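Local atomic coordinates of 11R-lipoxygenase (Gersemia fruticosa, PDB entry 3VF1), a protein that probably catalyses the insertion of molecular oxygen into polyunsaturated fatty acids, using a non-heme iron, under the control of calcium. Residues H504-D509 against A657-F662; L497-V502 against S664-I669; I510-Y515 against E555-L560. One frame throughout, in Å; residues are numbered along the deposited sequence.

Helix 491-514, with Tyr515 following it, supplies the first side of every contact, in the order 497-502, 504-509 and 510-515. The second sides then come in reverse. Interaction 3 closes the shortest loop when the chain reaches 555-560 at the start of helix 557-579; interaction 1 closes around it at 657-662 and interaction 2, the outermost, at 664-669. All three are therefore concentric and none cross. Interactions 1 and 2 run on along the same antiparallel pair with helix 653-676, joined where Phe662 CE1 lies 3.4 Å from Val502 CG1. Interactions 1 and 3 meet where Ala658 CB packs on Ile510 CD1. Together they tie three helices of the lipoxygenase domain.

Interaction 1 of 3, residues H504-D509 against A657-F662; sequences HQFVQD and AAMAKF
Phe506 and Phe662 lie face against face in an offset stack, their centroids 4.4 Å apart and their planes only 16° from parallel. Phenylalanine suits both places, since a flat apolar ring fills the space between two helices without leaving a polar group to satisfy. The other contacts of the Phe506 ring are different in kind: the carbonyl oxygen of Ala658 sits at its edge, 3.7 Å from CD1, water 1 lies in its plane, and Met659 CG approaches CE1 obliquely at 3.6 Å. With CG anti to the backbone N (chi1 169°), Phe506 is aimed across the gap, and its CB rests on Phe662 CD1.

A polar cluster borders this apolar patch. Lys661, stretched out to full length, brings NZ within 2.9 Å of Asp509 OD2 in a salt bridge that uses the syn lone pair. Water 1 donates to the same OD2 and also to Ala658 O, so one water links the two helices. The other oxygen, OD1, accepts Gln505 NE2 from one turn earlier at 3.0 Å. Three bonds thus fix the carboxylate's rotation, and the two donors Lys661 NZ and Gln505 NE2 are neighbours because they share it. The small Ala658 lets the backbones approach, its CB 4.0 Å from Asp509 CB.

The axes of segments 504-509 and 657-662 run nearly antiparallel, 9.4 Å apart at closest approach. Tyr645, from a loop, touches both phenylalanines and Met659, while His504 and Val507 turn to helix 557-579, which packs on another side of helix 491-514.

Interaction 2 of 3, residues L497-V502 against S664-I669; sequences LLLWNV and SNLANI
Segments 497-502 and 664-669, parts of helices 491-514 and 653-676, run almost antiparallel, at 171°, with their axes 10.4 Å apart, which pairs Leu498 with Ile669 and Val502 with Asn665. Val502 is at the centre. Its CG2 meets Ile669 CD1 tip to tip at 3.6 Å and also rests on Asn665 CB, while its CG1 lies 3.7 Å from Leu666 CD2. A short branched residue suits this place, because two methyls set close to the backbone can serve different neighbours at once. Ile669 is the long counterpart: with CG1 anti to its carbonyl carbon (chi1 -71°) and the chain extended beyond, CD1 reaches the opposite helix, 3.8 Å from Leu498 CB and close to the backbone oxygen of Leu498. Farther inside, Leu499 CD2 and Leu666 CD2 touch at 4.0 Å where their side chains cross at about a right angle.

No direct hydrogen bond spans the two segments. Water 2 instead accepts from Asn665 ND2 at 2.7 Å and donates to Val502 O, so the asparagine offers its CB to the apolar seam and its amide to the water. Replacing Val502 by an alanine would probably leave Ile669 CD1 and Leu666 CD2 without the methyls they pack on and open a gap between the helices.

Leu499 and Leu666 both continue onto Leu642, and Leu499 also reaches Cys573 on helix 557-579. Phe662 completes the hollow that Val502 enters with Asn665, Leu666 and Ile669, the knobs-into-holes packing of antiparallel helices, here in the helical lipoxygenase domain, where the Leu499 side chain lies about 11 Å from that of the iron ligand His575.

Interaction 3 of 3, residues I510-Y515 against E555-L560; sequences IIQIYY and ENREEL
The backbone oxygen of Tyr515 accepts a hydrogen bond from Arg557 NH1, 2.9 Å long with an N-H...O angle of 152°. The donor is tilted somewhat from the carbonyl plane, and the oxygen from the guanidinium plane. Arginine suits the task because its long chain reaches from the first turn of helix 557-579 to the carbonyl of Tyr515, at the end of the 510-515 segment: it bends at chi3 (-61°), which turns the guanidinium toward Tyr515 after CD has passed 3.8 Å from Tyr515 CB. Gln512 then covers one face of the guanidinium, its CG 3.6 Å from Arg557 NH1. Its amide plane is nearly parallel to the guanidinium, but no hydrogen bond joins the two groups.

Beside this polar link lies an apolar cluster around Leu560. One of its methyls, CD2, stands over a face of the Tyr515 ring in a CH-pi contact, 4.2 Å from the centroid and 21° off the ring normal. The same methyl touches Ile511 CD1 at 3.9 Å, so it is shared by a ring and a branched aliphatic chain. A tyrosine serves here because its ring gives Leu560 a flat surface while its hydroxyl reaches past the contact to bond Asp524.

The start of helix 557-579 is itself secured. At the N-cap, Asn556 OD1 accepts a hydrogen bond from Glu559 N at 2.9 Å, the donor sitting above the plane of the side-chain carbonyl, and Arg557 N is bonded to Asp518 OD1 from helix 518-522.

A guanidinium, probably charged here, gives a hydrogen to a neutral carbonyl, so within the two segments the link is a charge-assisted hydrogen bond rather than a salt bridge. Arg557 packs its CD on Tyr515 CB while NH1 bonds the carbonyl, and Leu560 adds the apolar contact with Ile511 and the Tyr515 ring.

Interaction 1 of 3, residues H504-D509 against A657-F662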
loop_
_atom_site.group_PDB
_atom_site.type_symbol
_atom_site.label_atom_id
_atom_site.label_comp_id
_atom_site.label_asym_id
_atom_site.label_seq_id
_atom_site.Cartn_x
_atom_site.Cartn_y
_atom_site.Cartn_z
ATOM N N HIS A 504 5.225 1.288 -16.086
ATOM C CA HIS A 504 5.834 0.199 -16.840
ATOM C C HIS A 504 6.923 0.745 -17.752
ATOM O O HIS A 504 7.965 0.122 -17.932
ATOM C CB HIS A 504 4.788 -0.541 -17.671
ATOM C CG HIS A 504 5.338 -1.715 -18.417
ATOM N ND1 HIS A 504 5.881 -1.607 -19.680
ATOM C CD2 HIS A 504 5.437 -3.021 -18.076
ATOM C CE1 HIS A 504 6.287 -2.797 -20.085
ATOM N NE2 HIS A 504 6.028 -3.673 -19.131
ATOM N N GLN A 505 6.672 1.917 -18.329
ATOM C CA GLN A 505 7.641 2.559 -19.204
ATOM C C GLN A 505 8.888 2.955 -18.419
ATOM O O GLN A 505 10.011 2.760 -18.881
ATOM C CB GLN A 505 7.028 3.793 -19.868
ATOM C CG GLN A 505 7.923 4.434 -20.910
ATOM C CD GLN A 505 8.236 3.494 -22.055
ATOM O OE1 GLN A 505 7.334 2.928 -22.669
ATOM N NE2 GLN A 505 9.521 3.313 -22.340
ATOM N N PHE A 506 8.684 3.509 -17.227
ATOM C CA PHE A 506 9.796 3.941 -16.387
ATOM C C PHE A 506 10.676 2.766 -15.978
ATOM O O PHE A 506 11.897 2.821 -16.105
ATOM C CB PHE A 506 9.276 4.661 -15.141
ATOM C CG PHE A 506 10.335 4.915 -14.105
ATOM C CD1 PHE A 506 11.434 5.703 -14.400
ATOM C CD2 PHE A 506 10.228 4.373 -12.835
ATOM C CE1 PHE A 506 12.408 5.940 -13.452
ATOM C CE2 PHE A 506 11.201 4.609 -11.881
ATOM C CZ PHE A 506 12.292 5.393 -12.190
ATOM N N VAL A 507 10.052 1.703 -15.485
ATOM C CA VAL A 507 10.788 0.517 -15.067
ATOM C C VAL A 507 11.559 -0.078 -16.239
ATOM O O VAL A 507 12.691 -0.526 -16.082
ATOM C CB VAL A 507 9.847 -0.549 -14.476
ATOM C CG1 VAL A 507 10.573 -1.878 -14.310
ATOM C CG2 VAL A 507 9.285 -0.076 -13.143
ATOM N N GLN A 508 10.945 -0.074 -17.416
ATOM C CA GLN A 508 11.587 -0.606 -18.611
ATOM C C GLN A 508 12.810 0.225 -18.986
ATOM O O GLN A 508 13.848 -0.321 -19.356
ATOM C CB GLN A 508 10.602 -0.638 -19.779
ATOM C CG GLN A 508 11.173 -1.249 -21.048
ATOM C CD GLN A 508 10.130 -1.415 -22.136
ATOM O OE1 GLN A 508 9.915 -0.516 -22.949
ATOM N NE2 GLN A 508 9.474 -2.570 -22.155
ATOM N N ASP A 509 12.681 1.545 -18.892
ATOM C CA ASP A 509 13.785 2.442 -19.207
ATOM C C ASP A 509 14.974 2.175 -18.291
ATOM O O ASP A 509 16.106 2.051 -18.754
ATOM C CB ASP A 509 13.348 3.903 -19.084
ATOM C CG ASP A 509 12.382 4.318 -20.177
ATOM O OD1 ASP A 509 12.228 3.557 -21.156
ATOM O OD2 ASP A 509 11.784 5.410 -20.061
ATOM N N ALA A 657 17.679 10.821 -16.351
ATOM C CA ALA A 657 16.912 11.121 -17.554
ATOM C C ALA A 657 15.622 10.308 -17.575
ATOM O O ALA A 657 14.565 10.814 -17.948
ATOM C CB ALA A 657 17.739 10.835 -18.795
ATOM N N ALA A 658 15.716 9.045 -17.170
ATOM C CA ALA A 658 14.553 8.168 -17.129
ATOM C C ALA A 658 13.553 8.666 -16.090
ATOM O O ALA A 658 12.347 8.707 -16.342
ATOM C CB ALA A 658 14.977 6.745 -16.815
ATOM N N MET A 659 14.066 9.046 -14.924
ATOM C CA MET A 659 13.236 9.557 -13.843
ATOM C C MET A 659 12.548 10.865 -14.233
ATOM O O MET A 659 11.399 11.099 -13.868
ATOM C CB MET A 659 14.082 9.771 -12.586
ATOM C CG MET A 659 14.339 8.500 -11.793
ATOM S SD MET A 659 15.709 8.652 -10.626
ATOM C CE MET A 659 15.461 10.317 -10.012
ATOM N N ALA A 660 13.251 11.718 -14.970
ATOM C CA ALA A 660 12.692 13.002 -15.381
ATOM C C ALA A 660 11.574 12.799 -16.400
ATOM O O ALA A 660 10.557 13.490 -16.363
ATOM C CB ALA A 660 13.782 13.894 -15.953
ATOM N N LYS A 661 11.772 11.852 -17.309
ATOM C CA LYS A 661 10.759 11.507 -18.298
ATOM C C LYS A 661 9.525 10.963 -17.586
ATOM O O LYS A 661 8.388 11.227 -17.983
ATOM C CB LYS A 661 11.317 10.465 -19.266
ATOM C CG LYS A 661 10.304 9.880 -20.238
ATOM C CD LYS A 661 10.885 8.658 -20.936
ATOM C CE LYS A 661 9.845 7.934 -21.771
ATOM N NZ LYS A 661 10.341 6.603 -22.220
ATOM N N PHE A 662 9.772 10.198 -16.528
ATOM C CA PHE A 662 8.719 9.656 -15.680
ATOM C C PHE A 662 7.873 10.790 -15.104
ATOM O O PHE A 662 6.650 10.796 -15.243
ATOM C CB PHE A 662 9.363 8.832 -14.560
ATOM C CG PHE A 662 8.389 8.061 -13.713
ATOM C CD1 PHE A 662 7.374 7.313 -14.287
ATOM C CD2 PHE A 662 8.517 8.060 -12.333
ATOM C CE1 PHE A 662 6.494 6.595 -13.494
ATOM C CE2 PHE A 662 7.643 7.343 -11.539
ATOM C CZ PHE A 662 6.632 6.610 -12.119
HETATM O O HOH W 1 10.633 6.773 -17.981
#

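Interaction 2 of 3, residues L497-V502 against S664-I669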
loop_
_atom_site.group_PDB
_atom_site.type_symbol
_atom_site.label_atom_id
_atom_site.label_comp_id
_atom_site.label_asym_id
_atom_site.label_seq_id
_atom_site.Cartn_x
_atom_site.Cartn_y
_atom_site.Cartn_z
ATOM N N LEU A 497 -4.959 2.708 -15.266
ATOM C CA LEU A 497 -4.376 2.189 -16.499
ATOM C C LEU A 497 -3.353 3.157 -17.092
ATOM O O LEU A 497 -2.391 2.731 -17.730
ATOM C CB LEU A 497 -5.467 1.874 -17.525
ATOM C CG LEU A 497 -6.261 0.588 -17.281
ATOM C CD1 LEU A 497 -7.345 0.421 -18.335
ATOM C CD2 LEU A 497 -5.341 -0.623 -17.269
ATOM N N LEU A 498 -3.562 4.452 -16.884
ATOM C CA LEU A 498 -2.591 5.451 -17.312
ATOM C C LEU A 498 -1.314 5.319 -16.490
ATOM O O LEU A 498 -0.208 5.353 -17.028
ATOM C CB LEU A 498 -3.156 6.863 -17.150
ATOM C CG LEU A 498 -4.292 7.273 -18.090
ATOM C CD1 LEU A 498 -4.772 8.673 -17.747
ATOM C CD2 LEU A 498 -3.847 7.200 -19.543
ATOM N N LEU A 499 -1.481 5.165 -15.180
ATOM C CA LEU A 499 -0.355 5.090 -14.260
ATOM C C LEU A 499 0.424 3.798 -14.450
ATOM O O LEU A 499 1.652 3.793 -14.404
ATOM C CB LEU A 499 -0.850 5.189 -12.819
ATOM C CG LEU A 499 -1.357 6.575 -12.417
ATOM C CD1 LEU A 499 -2.397 6.482 -11.317
ATOM C CD2 LEU A 499 -0.190 7.446 -11.981
ATOM N N TRP A 500 -0.296 2.703 -14.661
ATOM C CA TRP A 500 0.328 1.408 -14.894
ATOM C C TRP A 500 1.261 1.469 -16.100
ATOM O O TRP A 500 2.409 1.034 -16.031
ATOM C CB TRP A 500 -0.740 0.339 -15.120
ATOM C CG TRP A 500 -0.174 -0.992 -15.495
ATOM C CD1 TRP A 500 0.139 -1.424 -16.749
ATOM C CD2 TRP A 500 0.148 -2.067 -14.606
ATOM N NE1 TRP A 500 0.638 -2.704 -16.698
ATOM C CE2 TRP A 500 0.652 -3.122 -15.393
ATOM C CE3 TRP A 500 0.060 -2.241 -13.223
ATOM C CZ2 TRP A 500 1.066 -4.333 -14.843
ATOM C CZ3 TRP A 500 0.470 -3.444 -12.678
ATOM C CH2 TRP A 500 0.966 -4.474 -13.487
ATOM N N ASN A 501 0.760 2.013 -17.204
ATOM C CA ASN A 501 1.534 2.102 -18.436
ATOM C C ASN A 501 2.703 3.076 -18.322
ATOM O O ASN A 501 3.749 2.872 -18.934
ATOM C CB ASN A 501 0.627 2.506 -19.601
ATOM C CG ASN A 501 -0.278 1.374 -20.053
ATOM O OD1 ASN A 501 0.132 0.214 -20.090
ATOM N ND2 ASN A 501 -1.516 1.706 -20.400
ATOM N N VAL A 502 2.523 4.134 -17.539
ATOM C CA VAL A 502 3.584 5.113 -17.329
ATOM C C VAL A 502 4.666 4.554 -16.412
ATOM O O VAL A 502 5.852 4.822 -16.607
ATOM C CB VAL A 502 3.033 6.433 -16.748
ATOM C CG1 VAL A 502 4.068 7.114 -15.872
ATOM C CG2 VAL A 502 2.583 7.353 -17.872
ATOM N N SER A 664 7.570 13.737 -16.140
ATOM C CA SER A 664 6.908 14.470 -17.212
ATOM C C SER A 664 5.645 13.739 -17.656
ATOM O O SER A 664 4.631 14.364 -17.967
ATOM C CB SER A 664 7.850 14.655 -18.402
ATOM O OG SER A 664 7.223 15.392 -19.440
ATOM N N ASN A 665 5.710 12.413 -17.685
ATOM C CA ASN A 665 4.554 11.605 -18.043
ATOM C C ASN A 665 3.478 11.672 -16.966
ATOM O O ASN A 665 2.286 11.625 -17.264
ATOM C CB ASN A 665 4.965 10.152 -18.282
ATOM C CG ASN A 665 5.735 9.968 -19.573
ATOM O OD1 ASN A 665 5.652 10.795 -20.481
ATOM N ND2 ASN A 665 6.484 8.876 -19.665
ATOM N N LEU A 666 3.908 11.780 -15.712
ATOM C CA LEU A 666 2.985 11.913 -14.595
ATOM C C LEU A 666 2.286 13.264 -14.642
ATOM O O LEU A 666 1.084 13.362 -14.398
ATOM C CB LEU A 666 3.725 11.758 -13.266
ATOM C CG LEU A 666 4.307 10.373 -12.984
ATOM C CD1 LEU A 666 5.030 10.364 -11.644
ATOM C CD2 LEU A 666 3.220 9.313 -13.015
ATOM N N ALA A 667 3.047 14.305 -14.962
ATOM C CA ALA A 667 2.500 15.650 -15.059
ATOM C C ALA A 667 1.399 15.705 -16.114
ATOM O O ALA A 667 0.447 16.475 -15.988
ATOM C CB ALA A 667 3.604 16.645 -15.390
ATOM N N ASN A 668 1.532 14.884 -17.152
ATOM C CA ASN A 668 0.536 14.836 -18.216
ATOM C C ASN A 668 -0.715 14.085 -17.771
ATOM O O ASN A 668 -1.828 14.427 -18.168
ATOM C CB ASN A 668 1.123 14.193 -19.473
ATOM C CG ASN A 668 2.228 15.032 -20.097
ATOM O OD1 ASN A 668 2.288 16.248 -19.897
ATOM N ND2 ASN A 668 3.107 14.386 -20.857
ATOM N N ILE A 669 -0.525 13.062 -16.946
ATOM C CA ILE A 669 -1.646 12.318 -16.386
ATOM C C ILE A 669 -2.431 13.206 -15.427
ATOM O O ILE A 669 -3.662 13.222 -15.446
ATOM C CB ILE A 669 -1.172 11.057 -15.649
ATOM C CG1 ILE A 669 -0.679 10.018 -16.657
ATOM C CG2 ILE A 669 -2.298 10.475 -14.802
ATOM C CD1 ILE A 669 -0.098 8.771 -16.026
HETATM O O HOH W 2 7.399 7.229 -17.726
#

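Interaction 3 of 3, residues I510-Y515 against E555-L560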
loop_
_atom_site.group_PDB
_atom_site.type_symbol
_atom_site.label_atom_id
_atom_site.label_comp_id
_atom_site.label_asym_id
_atom_site.label_seq_id
_atom_site.Cartn_x
_atom_site.Cartn_y
_atom_site.Cartn_z
ATOM N N ILE A 510 14.712 2.080 -16.992
ATOM C CA ILE A 510 15.765 1.841 -16.013
ATOM C C ILE A 510 16.451 0.506 -16.269
ATOM O O ILE A 510 17.677 0.424 -16.299
ATOM C CB ILE A 510 15.208 1.841 -14.576
ATOM C CG1 ILE A 510 14.682 3.232 -14.205
ATOM C CG2 ILE A 510 16.278 1.396 -13.587
ATOM C CD1 ILE A 510 15.725 4.331 -14.284
ATOM N N ILE A 511 15.655 -0.539 -16.456
ATOM C CA ILE A 511 16.187 -1.884 -16.641
ATOM C C ILE A 511 17.015 -2.007 -17.920
ATOM O O ILE A 511 18.015 -2.723 -17.950
ATOM C CB ILE A 511 15.055 -2.929 -16.660
ATOM C CG1 ILE A 511 14.405 -3.029 -15.278
ATOM C CG2 ILE A 511 15.580 -4.293 -17.093
ATOM C CD1 ILE A 511 15.350 -3.466 -14.175
ATOM N N GLN A 512 16.607 -1.306 -18.972
ATOM C CA GLN A 512 17.318 -1.384 -20.246
ATOM C C GLN A 512 18.597 -0.550 -20.248
ATOM O O GLN A 512 19.404 -0.644 -21.171
ATOM C CB GLN A 512 16.403 -0.967 -21.400
ATOM C CG GLN A 512 15.326 -1.998 -21.711
ATOM C CD GLN A 512 14.530 -1.663 -22.958
ATOM O OE1 GLN A 512 14.742 -0.624 -23.586
ATOM N NE2 GLN A 512 13.607 -2.547 -23.323
ATOM N N ILE A 513 18.783 0.263 -19.212
ATOM C CA ILE A 513 20.024 1.009 -19.042
ATOM C C ILE A 513 21.143 0.090 -18.559
ATOM O O ILE A 513 22.305 0.266 -18.931
ATOM C CB ILE A 513 19.856 2.164 -18.030
ATOM C CG1 ILE A 513 19.080 3.320 -18.664
ATOM C CG2 ILE A 513 21.214 2.665 -17.552
ATOM C CD1 ILE A 513 18.690 4.408 -17.683
ATOM N N TYR A 514 20.789 -0.895 -17.738
ATOM C CA TYR A 514 21.781 -1.759 -17.102
ATOM C C TYR A 514 21.809 -3.169 -17.690
ATOM O O TYR A 514 22.861 -3.808 -17.731
ATOM C CB TYR A 514 21.524 -1.812 -15.595
ATOM C CG TYR A 514 21.565 -0.447 -14.955
ATOM C CD1 TYR A 514 22.771 0.132 -14.588
ATOM C CD2 TYR A 514 20.400 0.274 -14.736
ATOM C CE1 TYR A 514 22.817 1.386 -14.013
ATOM C CE2 TYR A 514 20.435 1.530 -14.161
ATOM C CZ TYR A 514 21.646 2.079 -13.801
ATOM O OH TYR A 514 21.690 3.329 -13.229
ATOM N N TYR A 515 20.657 -3.651 -18.143
ATOM C CA TYR A 515 20.571 -4.968 -18.765
ATOM C C TYR A 515 20.476 -4.823 -20.277
ATOM O O TYR A 515 19.438 -4.427 -20.804
ATOM C CB TYR A 515 19.356 -5.732 -18.245
ATOM C CG TYR A 515 19.395 -6.027 -16.763
ATOM C CD1 TYR A 515 18.870 -5.129 -15.841
ATOM C CD2 TYR A 515 19.949 -7.206 -16.284
ATOM C CE1 TYR A 515 18.900 -5.396 -14.486
ATOM C CE2 TYR A 515 19.984 -7.484 -14.930
ATOM C CZ TYR A 515 19.458 -6.574 -14.037
ATOM O OH TYR A 515 19.486 -6.844 -12.690
ATOM N N GLU A 555 14.273 -15.145 -16.730
ATOM C CA GLU A 555 14.938 -15.645 -17.929
ATOM C C GLU A 555 15.107 -14.565 -18.995
ATOM O O GLU A 555 15.886 -14.731 -19.933
ATOM C CB GLU A 555 14.164 -16.832 -18.507
ATOM C CG GLU A 555 14.016 -17.995 -17.540
ATOM C CD GLU A 555 15.354 -18.529 -17.065
ATOM O OE1 GLU A 555 16.201 -18.860 -17.922
ATOM O OE2 GLU A 555 15.563 -18.612 -15.837
ATOM N N ASN A 556 14.378 -13.464 -18.855
ATOM C CA ASN A 556 14.490 -12.355 -19.797
ATOM C C ASN A 556 14.172 -11.020 -19.136
ATOM O O ASN A 556 13.777 -10.975 -17.971
ATOM C CB ASN A 556 13.574 -12.583 -21.003
ATOM C CG ASN A 556 12.130 -12.808 -20.606
ATOM O OD1 ASN A 556 11.368 -11.857 -20.427
ATOM N ND2 ASN A 556 11.742 -14.071 -20.470
ATOM N N ARG A 557 14.347 -9.934 -19.884
ATOM C CA ARG A 557 14.151 -8.593 -19.345
ATOM C C ARG A 557 12.672 -8.269 -19.167
ATOM O O ARG A 557 12.297 -7.534 -18.255
ATOM C CB ARG A 557 14.800 -7.552 -20.258
ATOM C CG ARG A 557 16.314 -7.648 -20.330
ATOM C CD ARG A 557 16.906 -6.473 -21.091
ATOM N NE ARG A 557 16.425 -6.412 -22.468
ATOM C CZ ARG A 557 16.761 -5.467 -23.338
ATOM N NH1 ARG A 557 17.583 -4.488 -22.982
ATOM N NH2 ARG A 557 16.272 -5.498 -24.570
ATOM N N GLU A 558 11.832 -8.822 -20.036
ATOM C CA GLU A 558 10.402 -8.537 -19.996
ATOM C C GLU A 558 9.763 -9.068 -18.714
ATOM O O GLU A 558 8.956 -8.384 -18.091
ATOM C CB GLU A 558 9.699 -9.116 -21.227
ATOM C CG GLU A 558 9.973 -8.348 -22.512
ATOM C CD GLU A 558 11.416 -8.472 -22.977
ATOM O OE1 GLU A 558 12.024 -9.545 -22.764
ATOM O OE2 GLU A 558 11.944 -7.495 -23.553
ATOM N N GLU A 559 10.126 -10.286 -18.324
ATOM C CA GLU A 559 9.639 -10.860 -17.073
ATOM C C GLU A 559 10.045 -9.988 -15.897
ATOM O O GLU A 559 9.256 -9.757 -14.981
ATOM C CB GLU A 559 10.198 -12.269 -16.868
ATOM C CG GLU A 559 9.622 -13.320 -17.799
ATOM C CD GLU A 559 10.213 -14.697 -17.551
ATOM O OE1 GLU A 559 10.744 -14.928 -16.442
ATOM O OE2 GLU A 559 10.149 -15.547 -18.465
ATOM N N LEU A 560 11.284 -9.509 -15.927
ATOM C CA LEU A 560 11.820 -8.688 -14.851
ATOM C C LEU A 560 11.067 -7.363 -14.746
ATOM O O LEU A 560 10.706 -6.927 -13.654
ATOM C CB LEU A 560 13.309 -8.427 -15.083
ATOM C CG LEU A 560 14.006 -7.539 -14.051
ATOM C CD1 LEU A 560 13.829 -8.100 -12.650
ATOM C CD2 LEU A 560 15.480 -7.394 -14.390
#